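Alginate lyase (Paenibacillus sp. FPU-7, PDB 6KFN) cleaves alginate by a lyase reaction and is built as a right-handed parallel beta-helix. Local coordinates at residues Gly79-Ile84 / Ala101-Met106. Sequence-based numbering, arbitrary orientation.
Sequences GDYWNI and ANHVQM
I84 lies on the buried face, where CD1 of one of its two modelled conformers packs on V104 CG1 and M106 CG; L75 and V77 of strand 73-77 close in on I84, while L98 of strand 94-99 packs on V104. Backbone bonds hold the two segments in parallel register, the straightest from I84 N to Q105 O (2.8 Å). These are equivalent positions on successive coils of the right-handed beta-helix, so each side chain lies beside its counterpart on the next coil. The partly exposed pairs are polar or aromatic. Q105 NE2 reaches N83 OD1 at 2.9 Å from above the carbonyl plane, and a water joins that same oxygen to H103 O. In the loop ahead of the strands, D80 OD1 accepts N102 ND2 on its syn side (3.0 Å), tilted out of the carboxylate plane, and, weakly, N102 N. With CG beside the backbone N in both (chi1 -74° and -61°), Y81 and H103 run side by side, ring planes 6° apart but slid past each other: H103 CB sits over the tyrosine face, 3.4 Å from the ring centroid, and Y81 OH stands above the imidazole centre. An alanine in place of Y81 would take away the surface lying over H103 and would probably leave its imidazole freer to turn.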
ATOM      1  N   GLY A  79      12.410  -0.174  11.761  1.00  7.20           N
ATOM      2  CA  GLY A  79      12.334   0.655  12.949  1.00  8.00           C
ATOM      3  C   GLY A  79      11.096   1.546  12.893  1.00  6.34           C
ATOM      4  O   GLY A  79      10.359   1.603  11.919  1.00  7.67           O
ATOM      5  N   ASP A  80      10.913   2.268  14.001  1.00  6.03           N
ATOM      6  CA  ASP A  80       9.738   3.095  14.187  1.00  5.58           C
ATOM      7  C   ASP A  80      10.028   4.570  13.924  1.00  5.39           C
ATOM      8  O   ASP A  80      11.168   5.026  14.007  1.00  6.16           O
ATOM      9  CB  ASP A  80       9.224   2.974  15.640  1.00  6.40           C
ATOM     10  CG  ASP A  80       8.781   1.591  16.023  1.00  7.43           C
ATOM     11  OD1 ASP A  80       8.527   0.727  15.161  1.00  7.19           O
ATOM     12  OD2 ASP A  80       8.629   1.386  17.248  1.00 12.80           O
ATOM     13  N   TYR A  81       8.974   5.337  13.628  1.00  5.25           N
ATOM     14  CA  TYR A  81       9.067   6.795  13.582  1.00  5.58           C
ATOM     15  C   TYR A  81      10.078   7.272  12.531  1.00  5.59           C
ATOM     16  O   TYR A  81      10.910   8.143  12.796  1.00  6.53           O
ATOM     17  CB  TYR A  81       9.332   7.395  14.969  1.00  6.13           C
ATOM     18  CG  TYR A  81       8.122   7.366  15.861  1.00  7.15           C
ATOM     19  CD1 TYR A  81       7.080   8.294  15.653  1.00  8.49           C
ATOM     20  CD2 TYR A  81       7.994   6.478  16.899  1.00  8.48           C
ATOM     21  CE1 TYR A  81       5.959   8.327  16.425  1.00 10.85           C
ATOM     22  CE2 TYR A  81       6.800   6.502  17.712  1.00 10.93           C
ATOM     23  CZ  TYR A  81       5.849   7.436  17.437  1.00 11.61           C
ATOM     24  OH  TYR A  81       4.710   7.472  18.236  1.00 18.43           O
ATOM     25  N   TRP A  82       9.913   6.748  11.319  1.00  5.40           N
ATOM     26  CA  TRP A  82      10.528   7.293  10.129  1.00  5.35           C
ATOM     27  C   TRP A  82       9.516   8.129   9.358  1.00  5.24           C
ATOM     28  O   TRP A  82       8.372   7.713   9.191  1.00  5.87           O
ATOM     29  CB  TRP A  82      11.038   6.173   9.187  1.00  5.83           C
ATOM     30  CG  TRP A  82      12.218   5.442   9.737  1.00  6.38           C
ATOM     31  CD1 TRP A  82      12.192   4.534  10.772  1.00  7.96           C
ATOM     32  CD2 TRP A  82      13.595   5.618   9.362  1.00  6.72           C
ATOM     33  NE1 TRP A  82      13.458   4.104  11.045  1.00  8.84           N
ATOM     34  CE2 TRP A  82      14.347   4.772  10.221  1.00  8.18           C
ATOM     35  CE3 TRP A  82      14.253   6.374   8.383  1.00  7.06           C
ATOM     36  CZ2 TRP A  82      15.715   4.661  10.113  1.00  9.44           C
ATOM     37  CZ3 TRP A  82      15.623   6.252   8.290  1.00  8.87           C
ATOM     38  CH2 TRP A  82      16.331   5.416   9.155  1.00 11.68           C
ATOM     39  N   ASN A  83       9.968   9.267   8.838  1.00  5.31           N
ATOM     40  CA  ASN A  83       9.263  10.056   7.824  1.00  5.55           C
ATOM     41  C   ASN A  83      10.014   9.888   6.514  1.00  5.40           C
ATOM     42  O   ASN A  83      11.190  10.233   6.423  1.00  6.90           O
ATOM     43  CB  ASN A  83       9.219  11.522   8.210  1.00  6.07           C
ATOM     44  CG  ASN A  83       8.353  11.785   9.440  1.00  6.64           C
ATOM     45  OD1 ASN A  83       7.523  10.940   9.825  1.00  7.43           O
ATOM     46  ND2 ASN A  83       8.489  12.963  10.021  1.00  9.45           N
ATOM     47  N   ILE A  84       9.332   9.289   5.549  1.00  5.34           N
ATOM     48  CA  ILE A  84       9.880   8.971   4.230  0.66  5.26           C
ATOM     49  C   ILE A  84       9.115   9.828   3.238  1.00  5.33           C
ATOM     50  O   ILE A  84       7.914   9.618   3.053  1.00  5.44           O
ATOM     51  CB  ILE A  84       9.716   7.466   3.944  0.66  5.91           C
ATOM     52  CG1 ILE A  84      10.407   6.630   5.024  0.66  6.96           C
ATOM     53  CG2 ILE A  84      10.247   7.140   2.563  0.66  6.17           C
ATOM     54  CD1 ILE A  84       9.930   5.215   5.117  0.66  7.24           C
ATOM     55  N   ALA A 101       7.483  -2.364  11.990  1.00  5.12           N
ATOM     56  CA  ALA A 101       7.754  -0.930  11.920  1.00  5.21           C
ATOM     57  C   ALA A 101       6.459  -0.185  12.208  1.00  5.12           C
ATOM     58  O   ALA A 101       5.412  -0.539  11.678  1.00  5.65           O
ATOM     59  CB  ALA A 101       8.288  -0.564  10.541  1.00  6.46           C
ATOM     60  N   ASN A 102       6.556   0.854  13.033  1.00  5.22           N
ATOM     61  CA  ASN A 102       5.376   1.499  13.565  1.00  5.03           C
ATOM     62  C   ASN A 102       5.533   3.018  13.492  1.00  4.61           C
ATOM     63  O   ASN A 102       6.637   3.551  13.655  1.00  5.55           O
ATOM     64  CB  ASN A 102       5.126   1.111  15.026  1.00  6.27           C
ATOM     65  CG  ASN A 102       5.012  -0.387  15.184  1.00  6.14           C
ATOM     66  OD1 ASN A 102       3.957  -0.947  15.013  1.00  8.18           O
ATOM     67  ND2 ASN A 102       6.141  -1.065  15.381  1.00  8.80           N
ATOM     68  N   HIS A 103       4.417   3.715  13.294  1.00  5.05           N
ATOM     69  CA  HIS A 103       4.417   5.171  13.256  1.00  5.50           C
ATOM     70  C   HIS A 103       5.339   5.720  12.165  1.00  5.28           C
ATOM     71  O   HIS A 103       5.928   6.787  12.312  1.00  7.18           O
ATOM     72  CB  HIS A 103       4.742   5.808  14.613  1.00  6.22           C
ATOM     73  CG  HIS A 103       3.757   5.439  15.662  1.00  7.32           C
ATOM     74  ND1 HIS A 103       2.522   6.022  15.745  1.00  9.96           N
ATOM     75  CD2 HIS A 103       3.828   4.553  16.679  1.00  9.33           C
ATOM     76  CE1 HIS A 103       1.868   5.515  16.767  1.00 12.13           C
ATOM     77  NE2 HIS A 103       2.630   4.620  17.351  1.00 12.11           N
ATOM     78  N   VAL A 104       5.398   5.003  11.035  1.00  4.89           N
ATOM     79  CA  VAL A 104       6.105   5.464   9.845  1.00  4.98           C
ATOM     80  C   VAL A 104       5.130   6.274   9.008  1.00  5.20           C
ATOM     81  O   VAL A 104       3.985   5.876   8.804  1.00  6.59           O
ATOM     82  CB  VAL A 104       6.638   4.253   9.062  1.00  5.36           C
ATOM     83  CG1 VAL A 104       7.255   4.666   7.739  1.00  5.93           C
ATOM     84  CG2 VAL A 104       7.634   3.450   9.897  1.00  6.13           C
ATOM     85  N   GLN A 105       5.591   7.437   8.529  1.00  5.16           N
ATOM     86  CA  GLN A 105       4.809   8.296   7.650  1.00  5.12           C
ATOM     87  C   GLN A 105       5.475   8.365   6.284  1.00  5.08           C
ATOM     88  O   GLN A 105       6.583   8.885   6.160  1.00  6.53           O
ATOM     89  CB  GLN A 105       4.697   9.693   8.236  1.00  6.83           C
ATOM     90  CG  GLN A 105       4.042   9.754   9.577  1.00  8.83           C
ATOM     91  CD  GLN A 105       3.777  11.164  10.013  1.00 12.94           C
ATOM     92  OE1 GLN A 105       2.672  11.630   9.936  1.00 24.70           O
ATOM     93  NE2 GLN A 105       4.796  11.893  10.346  1.00 15.83           N
ATOM     94  N   MET A 106       4.799   7.835   5.289  1.00  5.05           N
ATOM     95  CA  MET A 106       5.226   7.877   3.892  1.00  5.20           C
ATOM     96  C   MET A 106       4.371   8.936   3.180  1.00  5.26           C
ATOM     97  O   MET A 106       3.145   8.868   3.257  1.00  6.04           O
ATOM     98  CB  MET A 106       5.020   6.506   3.257  1.00  5.32           C
ATOM     99  CG  MET A 106       6.013   5.488   3.749  1.00  5.93           C
ATOM    100  SD  MET A 106       5.588   3.786   3.400  1.00  7.34           S
ATOM    101  CE  MET A 106       4.419   3.520   4.753  1.00  8.28           C
TER
HETATM  102  O   HOH W   1       7.051   9.314  12.043  1.00 10.22           O